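Local coordinates for protein citrate synthase (Mycobacterium tuberculosis, PDB 4TVM) that catalyses the Krebs-cycle condensation of acetyl-CoA with oxaloacetate and water to give citrate and free CoA, at residues L222-L225 with F226-A230; V365-Y368 with T369-Y373; R381-T384 with V385-A388; L389-L392 with P393-A397. One frame throughout, in Å; residues are numbered along the deposited sequence.

Contact 1: L222-L225 with F226-A230; sequences LDML and FILHA. With OAA (oxaloacetate ion), chain B.
Leu222 lays its branched end against the ring of Phe226 one turn further along helix 216-229, the two side chains crossing at a slant. Leu222 CG sits 4.2 Å from the centroid of the Phe226 ring and 30° off its normal, an off-centre CH-pi contact displaced toward the CZ-CE2 side. Nearer the backbone, Leu222 O lies 3.6 Å from Phe226 CG, over a face of the ring. That same oxygen takes the Phe226 N-H at 3.1 Å, the regular i to i+4 bond. On another flank Met224 and Leu228 run side by side, pointing the same way, with Met224 CG 4.1 Å from Leu228 CD1; side chains of helix 317-329 touch both.

Leu225 and His229 also lie alongside each other. Leu225 O is in the plane of the imidazole and meets its edge at CD2, 3.2 Å away, while Leu225 CD2 packs near the same His229 CD2 atom. With CG beside its backbone N (chi1 -74°), the His229 ring turns its CE1 toward the ligand, 3.6 Å from O2 of oxaloacetate. Phe387 borders the imidazole as well. What results is a buried helix whose C-terminal part, packed through leucine and phenylalanine, delivers a histidine to the oxaloacetate pocket of citrate synthase.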
loop_
_atom_site.group_PDB
_atom_site.type_symbol
_atom_site.label_atom_id
_atom_site.label_comp_id
_atom_site.label_asym_id
_atom_site.label_seq_id
_atom_site.Cartn_x
_atom_site.Cartn_y
_atom_site.Cartn_z
ATOM N N LEU A 222 25.643 0.748 -12.272
ATOM C CA LEU A 222 24.333 0.335 -11.796
ATOM C C LEU A 222 24.394 -0.170 -10.365
ATOM O O LEU A 222 23.546 0.170 -9.541
ATOM C CB LEU A 222 23.779 -0.751 -12.690
ATOM C CG LEU A 222 22.295 -0.973 -12.469
ATOM C CD1 LEU A 222 21.552 0.290 -12.874
ATOM C CD2 LEU A 222 21.835 -2.204 -13.237
ATOM N N ASP A 223 25.412 -0.975 -10.067
ATOM C CA ASP A 223 25.586 -1.532 -8.723
ATOM C C ASP A 223 25.684 -0.438 -7.689
ATOM O O ASP A 223 24.998 -0.456 -6.673
ATOM C CB ASP A 223 26.834 -2.404 -8.674
ATOM C CG ASP A 223 26.858 -3.309 -7.472
ATOM O OD1 ASP A 223 27.052 -2.809 -6.363
ATOM O OD2 ASP A 223 26.664 -4.526 -7.627
ATOM N N MET A 224 26.518 0.550 -7.965
ATOM C CA MET A 224 26.636 1.687 -7.067
ATOM C C MET A 224 25.294 2.374 -6.887
ATOM O O MET A 224 24.879 2.655 -5.766
ATOM C CB MET A 224 27.658 2.679 -7.606
ATOM C CG MET A 224 28.028 3.759 -6.616
ATOM S SD MET A 224 29.424 4.777 -7.153
ATOM C CE MET A 224 28.564 6.119 -7.967
ATOM N N LEU A 225 24.608 2.637 -7.993
ATOM C CA LEU A 225 23.359 3.384 -7.934
ATOM C C LEU A 225 22.247 2.717 -7.081
ATOM O O LEU A 225 21.397 3.402 -6.499
ATOM C CB LEU A 225 22.852 3.641 -9.349
ATOM C CG LEU A 225 23.084 5.053 -9.872
ATOM C CD1 LEU A 225 22.898 5.080 -11.376
ATOM C CD2 LEU A 225 22.114 5.998 -9.188
ATOM N N PHE A 226 22.237 1.388 -7.023
ATOM C CA PHE A 226 21.346 0.696 -6.126
ATOM C C PHE A 226 21.776 0.844 -4.677
ATOM O O PHE A 226 20.946 0.852 -3.791
ATOM C CB PHE A 226 21.264 -0.779 -6.478
ATOM C CG PHE A 226 20.612 -1.068 -7.801
ATOM C CD1 PHE A 226 19.710 -0.186 -8.378
ATOM C CD2 PHE A 226 20.867 -2.267 -8.436
ATOM C CE1 PHE A 226 19.103 -0.484 -9.580
ATOM C CE2 PHE A 226 20.263 -2.581 -9.632
ATOM C CZ PHE A 226 19.371 -1.690 -10.203
ATOM N N ILE A 227 23.063 0.994 -4.416
ATOM C CA ILE A 227 23.516 1.299 -3.050
ATOM C C ILE A 227 22.981 2.662 -2.638
ATOM O O ILE A 227 22.429 2.839 -1.524
ATOM C CB ILE A 227 25.050 1.289 -2.910
ATOM C CG1 ILE A 227 25.616 -0.040 -3.426
ATOM C CG2 ILE A 227 25.452 1.513 -1.456
ATOM C CD1 ILE A 227 27.125 -0.179 -3.364
ATOM N N LEU A 228 23.082 3.624 -3.546
ATOM C CA LEU A 228 22.603 4.986 -3.249
ATOM C C LEU A 228 21.137 5.029 -2.966
ATOM O O LEU A 228 20.693 5.868 -2.188
ATOM C CB LEU A 228 22.962 5.955 -4.357
ATOM C CG LEU A 228 24.465 6.287 -4.358
ATOM C CD1 LEU A 228 25.021 6.455 -5.765
ATOM C CD2 LEU A 228 24.766 7.514 -3.513
ATOM N N HIS A 229 20.378 4.107 -3.568
ATOM C CA HIS A 229 18.903 4.079 -3.413
ATOM C C HIS A 229 18.398 2.949 -2.539
ATOM O O HIS A 229 17.194 2.805 -2.362
ATOM C CB HIS A 229 18.245 3.972 -4.776
ATOM C CG HIS A 229 18.294 5.235 -5.575
ATOM N ND1 HIS A 229 17.352 6.235 -5.441
ATOM C CD2 HIS A 229 19.154 5.652 -6.537
ATOM C CE1 HIS A 229 17.635 7.217 -6.280
ATOM N NE2 HIS A 229 18.728 6.891 -6.952
ATOM N N ALA A 230 19.292 2.161 -1.957
ATOM C CA ALA A 230 18.877 1.060 -1.120
ATOM C C ALA A 230 17.950 1.354 0.081
ATOM O O ALA A 230 17.039 0.579 0.341
ATOM C CB ALA A 230 20.090 0.305 -0.655
HETATM O O1 OAA B . 15.477 7.961 -2.525
HETATM O O2 OAA B . 15.243 9.174 -4.369
HETATM O O4 OAA B . 12.754 10.731 0.142
HETATM O O5 OAA B . 12.450 8.611 0.607
HETATM O O3 OAA B . 13.234 7.794 -1.560
HETATM C C1 OAA B . 14.998 8.935 -3.157
HETATM C C2 OAA B . 14.092 9.856 -2.387
HETATM C C3 OAA B . 13.355 8.994 -1.393
HETATM C C4 OAA B . 12.794 9.512 -0.161
#

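Contact 2: V365-Y368 with T369-Y373; sequences VDFY and TGLIY
Leu371 reaches back along its helix to Phe367, and each of its side-chain carbons finds something in the preceding turn. Its CB lies 3.6 Å from Tyr368 O. The next atom, CG, stands beside the backbone N (chi1 -48°), which brings it close to Phe367 O. From there the branches part: CD2 stays 3.8 Å from Phe367 O, while CD1 carries on to the Phe367 ring. It approaches CE1 obliquely, with CD1 and CZ of the ring next nearest; Leu371 CD1 is also 4.4 Å from Tyr368 CD1.

The two aromatics that receive this methyl are set against each other. Phe367 CD1 is 3.7 Å above the plane of the Tyr368 ring, toward its rim, and Tyr368 CD1 in turn lies at the edge of the Phe367 ring. All of this belongs to the N-terminal part of the short helix 367-375 of the citrate synthase fold. Next to Phe367 in the chain is Asp366, a pocket residue that touches the bound oxaloacetate and is assigned to the active site.

Along the backbone, Gly370 N makes a weak bond to Asp366 O, whereas Ile372 N gives Tyr368 O a nearly straight one at 3.2 Å, with an N-H...O angle of 168°. Deeper in the protein, Thr369 CG2 rests 3.7 Å above one face of the Tyr373 ring. Leu225 of helix 216-229 touches both Thr369 and Tyr373, and His229 touches Thr369.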
loop_
_atom_site.group_PDB
_atom_site.type_symbol
_atom_site.label_atom_id
_atom_site.label_comp_id
_atom_site.label_asym_id
_atom_site.label_seq_id
_atom_site.Cartn_x
_atom_site.Cartn_y
_atom_site.Cartn_z
ATOM N N VAL A 365 20.256 15.897 -9.485
ATOM C CA VAL A 365 19.664 15.916 -8.159
ATOM C C VAL A 365 18.967 14.551 -8.027
ATOM O O VAL A 365 19.598 13.561 -7.637
ATOM C CB VAL A 365 18.724 17.142 -8.002
ATOM C CG1 VAL A 365 18.331 17.338 -6.544
ATOM C CG2 VAL A 365 19.393 18.406 -8.542
ATOM N N ASP A 366 17.672 14.510 -8.341
ATOM C CA ASP A 366 17.071 13.348 -8.983
ATOM C C ASP A 366 17.365 13.453 -10.479
ATOM O O ASP A 366 17.237 12.491 -11.228
ATOM C CB ASP A 366 15.564 13.354 -8.767
ATOM C CG ASP A 366 15.191 13.189 -7.311
ATOM O OD1 ASP A 366 15.821 12.336 -6.642
ATOM O OD2 ASP A 366 14.279 13.904 -6.841
ATOM N N PHE A 367 17.717 14.659 -10.899
ATOM C CA PHE A 367 18.073 14.979 -12.262
ATOM C C PHE A 367 19.204 14.125 -12.804
ATOM O O PHE A 367 19.130 13.658 -13.946
ATOM C CB PHE A 367 18.464 16.467 -12.287
ATOM C CG PHE A 367 19.023 16.950 -13.584
ATOM C CD1 PHE A 367 20.373 16.843 -13.857
ATOM C CD2 PHE A 367 18.211 17.587 -14.501
ATOM C CE1 PHE A 367 20.893 17.328 -15.044
ATOM C CE2 PHE A 367 18.724 18.071 -15.691
ATOM C CZ PHE A 367 20.068 17.940 -15.962
ATOM N N TYR A 368 20.255 13.921 -12.005
ATOM C CA TYR A 368 21.456 13.247 -12.511
ATOM C C TYR A 368 21.202 11.770 -12.696
ATOM O O TYR A 368 21.682 11.181 -13.657
ATOM C CB TYR A 368 22.682 13.462 -11.612
ATOM C CG TYR A 368 23.145 14.895 -11.573
ATOM C CD1 TYR A 368 23.621 15.524 -12.718
ATOM C CD2 TYR A 368 23.102 15.631 -10.391
ATOM C CE1 TYR A 368 24.030 16.846 -12.691
ATOM C CE2 TYR A 368 23.500 16.956 -10.356
ATOM C CZ TYR A 368 23.956 17.559 -11.508
ATOM O OH TYR A 368 24.373 18.876 -11.453
ATOM N N THR A 369 20.434 11.165 -11.798
ATOM C CA THR A 369 20.170 9.729 -11.890
ATOM C C THR A 369 19.396 9.375 -13.143
ATOM O O THR A 369 19.552 8.296 -13.691
ATOM C CB THR A 369 19.395 9.225 -10.670
ATOM O OG1 THR A 369 19.948 9.805 -9.481
ATOM C CG2 THR A 369 19.486 7.705 -10.578
ATOM N N GLY A 370 18.549 10.284 -13.594
ATOM C CA GLY A 370 17.762 10.069 -14.798
ATOM C C GLY A 370 18.654 9.949 -16.014
ATOM O O GLY A 370 18.514 9.022 -16.833
ATOM N N LEU A 371 19.589 10.876 -16.109
ATOM C CA LEU A 371 20.500 10.955 -17.251
ATOM C C LEU A 371 21.313 9.706 -17.337
ATOM O O LEU A 371 21.451 9.134 -18.408
ATOM C CB LEU A 371 21.438 12.139 -17.101
ATOM C CG LEU A 371 20.704 13.432 -16.738
ATOM C CD1 LEU A 371 21.702 14.575 -16.601
ATOM C CD2 LEU A 371 19.608 13.739 -17.756
ATOM N N ILE A 372 21.827 9.269 -16.191
ATOM C CA ILE A 372 22.622 8.037 -16.122
ATOM C C ILE A 372 21.812 6.850 -16.611
ATOM O O ILE A 372 22.202 6.155 -17.549
ATOM C CB ILE A 372 23.090 7.756 -14.688
ATOM C CG1 ILE A 372 24.014 8.882 -14.216
ATOM C CG2 ILE A 372 23.834 6.431 -14.611
ATOM C CD1 ILE A 372 24.617 8.649 -12.856
ATOM N N TYR A 373 20.680 6.604 -15.978
ATOM C CA TYR A 373 19.850 5.471 -16.395
ATOM C C TYR A 373 19.649 5.530 -17.896
ATOM O O TYR A 373 19.822 4.530 -18.573
ATOM C CB TYR A 373 18.476 5.514 -15.733
ATOM C CG TYR A 373 18.412 5.089 -14.294
ATOM C CD1 TYR A 373 19.275 4.119 -13.772
ATOM C CD2 TYR A 373 17.405 5.592 -13.463
ATOM C CE1 TYR A 373 19.161 3.699 -12.455
ATOM C CE2 TYR A 373 17.288 5.188 -12.140
ATOM C CZ TYR A 373 18.166 4.246 -11.639
ATOM O OH TYR A 373 18.049 3.839 -10.326
#

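Contact 3: R381-T384 with V385-A388; sequences RMFT and VLFA. With OAA (oxaloacetate ion), chain B.
Met382 O takes the N-H of Leu386 at 2.9 Å, with an N-H...O angle of 158° and the donor lying nearly along the C=O axis. One residue on, Phe387 N bonds to Phe383 O over the same length, though tilted out of the carbonyl plane, and Ala388 N follows with Thr384 O. These three i to i+4 bonds make up the first turn of the long helix 383-403.

Side chains fill in around the bonds. Leu386 CG comes within 3.5 Å of Met382 O, and its CD1 stretches between Met382 CB and the Phe383 ring, which it meets obliquely at CD1. The thioether chain of Met382 bends at both chi2 and chi3, curling CE round to within 4.1 Å of Val385 CG1; Tyr179 and Ala175 of helix 159-182 pack against Met382 and Val385 respectively.

This helix forms one wall of the oxaloacetate pocket of citrate synthase, and Phe387 is the residue of this turn that reaches the ligand. Its CB stays against the preceding turn, near Thr384 O, but with CG anti to the backbone N (chi1 -169°) the ring leads away from 381-384. Oxaloacetate O3 then lies at the ring edge, in its plane, 3.4 Å from CZ. The neighbouring CE2 is 3.5 Å from carboxylate oxygen O2.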
loop_
_atom_site.group_PDB
_atom_site.type_symbol
_atom_site.label_atom_id
_atom_site.label_comp_id
_atom_site.label_asym_id
_atom_site.label_seq_id
_atom_site.Cartn_x
_atom_site.Cartn_y
_atom_site.Cartn_z
ATOM N N ARG A 381 10.376 4.743 -18.773
ATOM C CA ARG A 381 9.389 3.959 -18.028
ATOM C C ARG A 381 9.994 2.742 -17.347
ATOM O O ARG A 381 9.268 1.874 -16.880
ATOM C CB ARG A 381 8.241 3.526 -18.940
ATOM C CG ARG A 381 7.097 4.536 -18.999
ATOM C CD ARG A 381 6.355 4.475 -20.319
ATOM N NE ARG A 381 5.527 5.660 -20.544
ATOM C CZ ARG A 381 5.165 6.117 -21.743
ATOM N NH1 ARG A 381 5.555 5.508 -22.863
ATOM N NH2 ARG A 381 4.408 7.205 -21.829
ATOM N N MET A 382 11.316 2.659 -17.270
ATOM C CA MET A 382 11.917 1.668 -16.397
ATOM C C MET A 382 12.390 2.339 -15.143
ATOM O O MET A 382 12.759 1.649 -14.222
ATOM C CB MET A 382 13.096 0.953 -17.070
ATOM C CG MET A 382 12.692 -0.195 -17.989
ATOM S SD MET A 382 11.910 -1.569 -17.120
ATOM C CE MET A 382 13.288 -2.404 -16.312
ATOM N N PHE A 383 12.402 3.670 -15.086
ATOM C CA PHE A 383 13.077 4.366 -13.960
ATOM C C PHE A 383 12.509 4.048 -12.604
ATOM O O PHE A 383 13.261 3.880 -11.612
ATOM C CB PHE A 383 13.019 5.874 -14.141
ATOM C CG PHE A 383 13.928 6.406 -15.234
ATOM C CD1 PHE A 383 14.573 5.566 -16.147
ATOM C CD2 PHE A 383 14.117 7.753 -15.360
ATOM C CE1 PHE A 383 15.367 6.088 -17.159
ATOM C CE2 PHE A 383 14.931 8.280 -16.361
ATOM C CZ PHE A 383 15.552 7.447 -17.259
ATOM N N THR A 384 11.178 3.989 -12.522
ATOM C CA THR A 384 10.563 3.711 -11.237
ATOM C C THR A 384 10.789 2.261 -10.837
ATOM O O THR A 384 10.853 1.962 -9.639
ATOM C CB THR A 384 9.080 4.006 -11.252
ATOM O OG1 THR A 384 8.884 5.220 -11.953
ATOM C CG2 THR A 384 8.532 4.148 -9.808
ATOM N N VAL A 385 10.886 1.376 -11.841
ATOM C CA VAL A 385 11.159 -0.018 -11.588
ATOM C C VAL A 385 12.590 -0.166 -11.027
ATOM O O VAL A 385 12.840 -0.940 -10.093
ATOM C CB VAL A 385 11.045 -0.865 -12.869
ATOM C CG1 VAL A 385 11.583 -2.270 -12.616
ATOM C CG2 VAL A 385 9.610 -0.903 -13.385
ATOM N N LEU A 386 13.518 0.591 -11.608
ATOM C CA LEU A 386 14.924 0.598 -11.167
ATOM C C LEU A 386 14.965 1.082 -9.759
ATOM O O LEU A 386 15.692 0.561 -8.928
ATOM C CB LEU A 386 15.786 1.502 -12.060
ATOM C CG LEU A 386 16.046 0.884 -13.436
ATOM C CD1 LEU A 386 16.413 1.913 -14.488
ATOM C CD2 LEU A 386 17.143 -0.144 -13.329
ATOM N N PHE A 387 14.129 2.052 -9.474
ATOM C CA PHE A 387 14.035 2.557 -8.109
ATOM C C PHE A 387 13.661 1.468 -7.122
ATOM O O PHE A 387 14.315 1.333 -6.084
ATOM C CB PHE A 387 13.029 3.675 -8.048
ATOM C CG PHE A 387 13.055 4.416 -6.760
ATOM C CD1 PHE A 387 12.796 3.762 -5.561
ATOM C CD2 PHE A 387 13.320 5.774 -6.728
ATOM C CE1 PHE A 387 12.827 4.450 -4.367
ATOM C CE2 PHE A 387 13.351 6.457 -5.529
ATOM C CZ PHE A 387 13.118 5.799 -4.349
ATOM N N ALA A 388 12.627 0.669 -7.442
ATOM C CA ALA A 388 12.161 -0.410 -6.535
ATOM C C ALA A 388 13.189 -1.519 -6.314
ATOM O O ALA A 388 13.362 -2.048 -5.184
ATOM C CB ALA A 388 10.895 -1.010 -7.081
HETATM O O1 OAA B . 15.477 7.961 -2.525
HETATM O O2 OAA B . 15.243 9.174 -4.369
HETATM O O4 OAA B . 12.754 10.731 0.142
HETATM O O5 OAA B . 12.450 8.611 0.607
HETATM O O3 OAA B . 13.234 7.794 -1.560
HETATM C C1 OAA B . 14.998 8.935 -3.157
HETATM C C2 OAA B . 14.092 9.856 -2.387
HETATM C C3 OAA B . 13.355 8.994 -1.393
HETATM C C4 OAA B . 12.794 9.512 -0.161
#

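Contact 4: L389-L392 with P393-A397; sequences LGRL and PGWIA. With OAA (oxaloacetate ion), chain B.
Pro393 puts a proline kink in the middle of helix 383-403: having no N-H to offer, it breaks the bonding to the turn before. Leu389 O, which would normally bond to residue 393, instead faces Pro393 CD at 3.9 Å, and Gly390 O has CG and CD of the same pyrrolidine ring close by and gets no bond from Gly394 N. Gly394 N turns to Arg391 O instead, an i to i+3 bond of 2.8 Å from above the carbonyl plane, so that this oxygen accepts twice, Trp395 N approaching it almost straight at 3.0 Å. Regular bonding resumes with Ile396 N on Leu392 O, and the ends of those two side chains meet as well, CD1 to CD1 at 3.8 Å.

Arg391 is the side chain that leaves this kink for the oxaloacetate pocket. Its CG rests over the five-membered ring of Trp395, 3.5 Å from the centroid and 20° off the normal, a CH-pi contact over the face. Bends at chi2 and chi3 then turn the guanidinium away, its plane nearly perpendicular to the indole. Two hydrogen bonds direct the group: NE gives one to His229 O of helix 216-229, and NH2 donates to the keto oxygen O3 of oxaloacetate, which lies in the guanidinium plane at its edge, at 3.0 Å with an angle of 165°.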
loop_
_atom_site.group_PDB
_atom_site.type_symbol
_atom_site.label_atom_id
_atom_site.label_comp_id
_atom_site.label_asym_id
_atom_site.label_seq_id
_atom_site.Cartn_x
_atom_site.Cartn_y
_atom_site.Cartn_z
ATOM N N LEU A 389 13.854 -1.905 -7.402
ATOM C CA LEU A 389 14.927 -2.907 -7.317
ATOM C C LEU A 389 15.957 -2.518 -6.280
ATOM O O LEU A 389 16.439 -3.373 -5.547
ATOM C CB LEU A 389 15.653 -3.041 -8.649
ATOM C CG LEU A 389 14.865 -3.722 -9.732
ATOM C CD1 LEU A 389 15.772 -3.965 -10.911
ATOM C CD2 LEU A 389 14.184 -5.026 -9.251
ATOM N N GLY A 390 16.324 -1.235 -6.258
ATOM C CA GLY A 390 17.354 -0.732 -5.345
ATOM C C GLY A 390 16.818 -0.614 -3.950
ATOM O O GLY A 390 17.476 -0.981 -2.993
ATOM N N ARG A 391 15.599 -0.117 -3.829
ATOM C CA ARG A 391 14.983 0.052 -2.520
ATOM C C ARG A 391 14.543 -1.247 -1.841
ATOM O O ARG A 391 14.331 -1.274 -0.609
ATOM C CB ARG A 391 13.784 0.982 -2.647
ATOM C CG ARG A 391 13.075 1.244 -1.347
ATOM C CD ARG A 391 14.018 1.734 -0.268
ATOM N NE ARG A 391 14.659 2.991 -0.654
ATOM C CZ ARG A 391 14.060 4.188 -0.675
ATOM N NH1 ARG A 391 12.773 4.330 -0.358
ATOM N NH2 ARG A 391 14.747 5.255 -1.054
ATOM N N LEU A 392 14.399 -2.317 -2.619
ATOM C CA LEU A 392 13.880 -3.571 -2.072
ATOM C C LEU A 392 14.515 -3.997 -0.746
ATOM O O LEU A 392 13.819 -4.414 0.172
ATOM C CB LEU A 392 14.017 -4.663 -3.111
ATOM C CG LEU A 392 13.579 -6.078 -2.760
ATOM C CD1 LEU A 392 12.097 -6.162 -2.438
ATOM C CD2 LEU A 392 13.924 -7.000 -3.928
ATOM N N PRO A 393 15.848 -3.941 -0.637
ATOM C CA PRO A 393 16.475 -4.337 0.624
ATOM C C PRO A 393 16.011 -3.499 1.825
ATOM O O PRO A 393 15.906 -4.000 2.963
ATOM C CB PRO A 393 17.968 -4.126 0.343
ATOM C CG PRO A 393 18.023 -3.238 -0.863
ATOM C CD PRO A 393 16.867 -3.720 -1.673
ATOM N N GLY A 394 15.711 -2.238 1.575
ATOM C CA GLY A 394 15.296 -1.344 2.641
ATOM C C GLY A 394 13.889 -1.677 3.042
ATOM O O GLY A 394 13.566 -1.778 4.239
ATOM N N TRP A 395 13.035 -1.823 2.040
ATOM C CA TRP A 395 11.674 -2.281 2.281
ATOM C C TRP A 395 11.709 -3.486 3.148
ATOM O O TRP A 395 10.976 -3.573 4.116
ATOM C CB TRP A 395 10.952 -2.621 0.982
ATOM C CG TRP A 395 10.533 -1.413 0.204
ATOM C CD1 TRP A 395 10.406 -0.160 0.661
ATOM C CD2 TRP A 395 10.193 -1.377 -1.183
ATOM N NE1 TRP A 395 10.005 0.681 -0.346
ATOM C CE2 TRP A 395 9.881 -0.043 -1.498
ATOM C CE3 TRP A 395 10.156 -2.345 -2.203
ATOM C CZ2 TRP A 395 9.535 0.360 -2.771
ATOM C CZ3 TRP A 395 9.786 -1.943 -3.480
ATOM C CH2 TRP A 395 9.469 -0.600 -3.750
ATOM N N ILE A 396 12.578 -4.414 2.823
ATOM C CA ILE A 396 12.608 -5.689 3.534
ATOM C C ILE A 396 13.118 -5.543 4.963
ATOM O O ILE A 396 12.593 -6.175 5.881
ATOM C CB ILE A 396 13.441 -6.722 2.752
ATOM C CG1 ILE A 396 12.695 -7.122 1.489
ATOM C CG2 ILE A 396 13.679 -7.973 3.579
ATOM C CD1 ILE A 396 13.448 -8.049 0.551
ATOM N N ALA A 397 14.157 -4.725 5.136
ATOM C CA ALA A 397 14.819 -4.544 6.416
ATOM C C ALA A 397 13.877 -3.980 7.443
ATOM O O ALA A 397 13.914 -4.398 8.606
ATOM C CB ALA A 397 15.988 -3.603 6.232
HETATM O O1 OAA B . 15.477 7.961 -2.525
HETATM O O2 OAA B . 15.243 9.174 -4.369
HETATM O O4 OAA B . 12.754 10.731 0.142
HETATM O O5 OAA B . 12.450 8.611 0.607
HETATM O O3 OAA B . 13.234 7.794 -1.560
HETATM C C1 OAA B . 14.998 8.935 -3.157
HETATM C C2 OAA B . 14.092 9.856 -2.387
HETATM C C3 OAA B . 13.355 8.994 -1.393
HETATM C C4 OAA B . 12.794 9.512 -0.161
#

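In the fold
All four contacts bring a side chain to oxaloacetate; contacts 1, 3 and 4 are buried, contact 2 only partly. Contacts 3 and 4 share helix 383-403, the first at its regular start and the second across its kink, and meet where Ala388 CB packs on the Trp395 indole. Contact 1 lies against all the others: Leu225 packs on Thr369 and Ile372 of contact 2, His229 on Phe387 of contact 3. Its tie to contact 4 is partly polar and includes the Arg391-His229 hydrogen bond. Contacts 2 and 4 do not touch, their centres being about 20 Å apart.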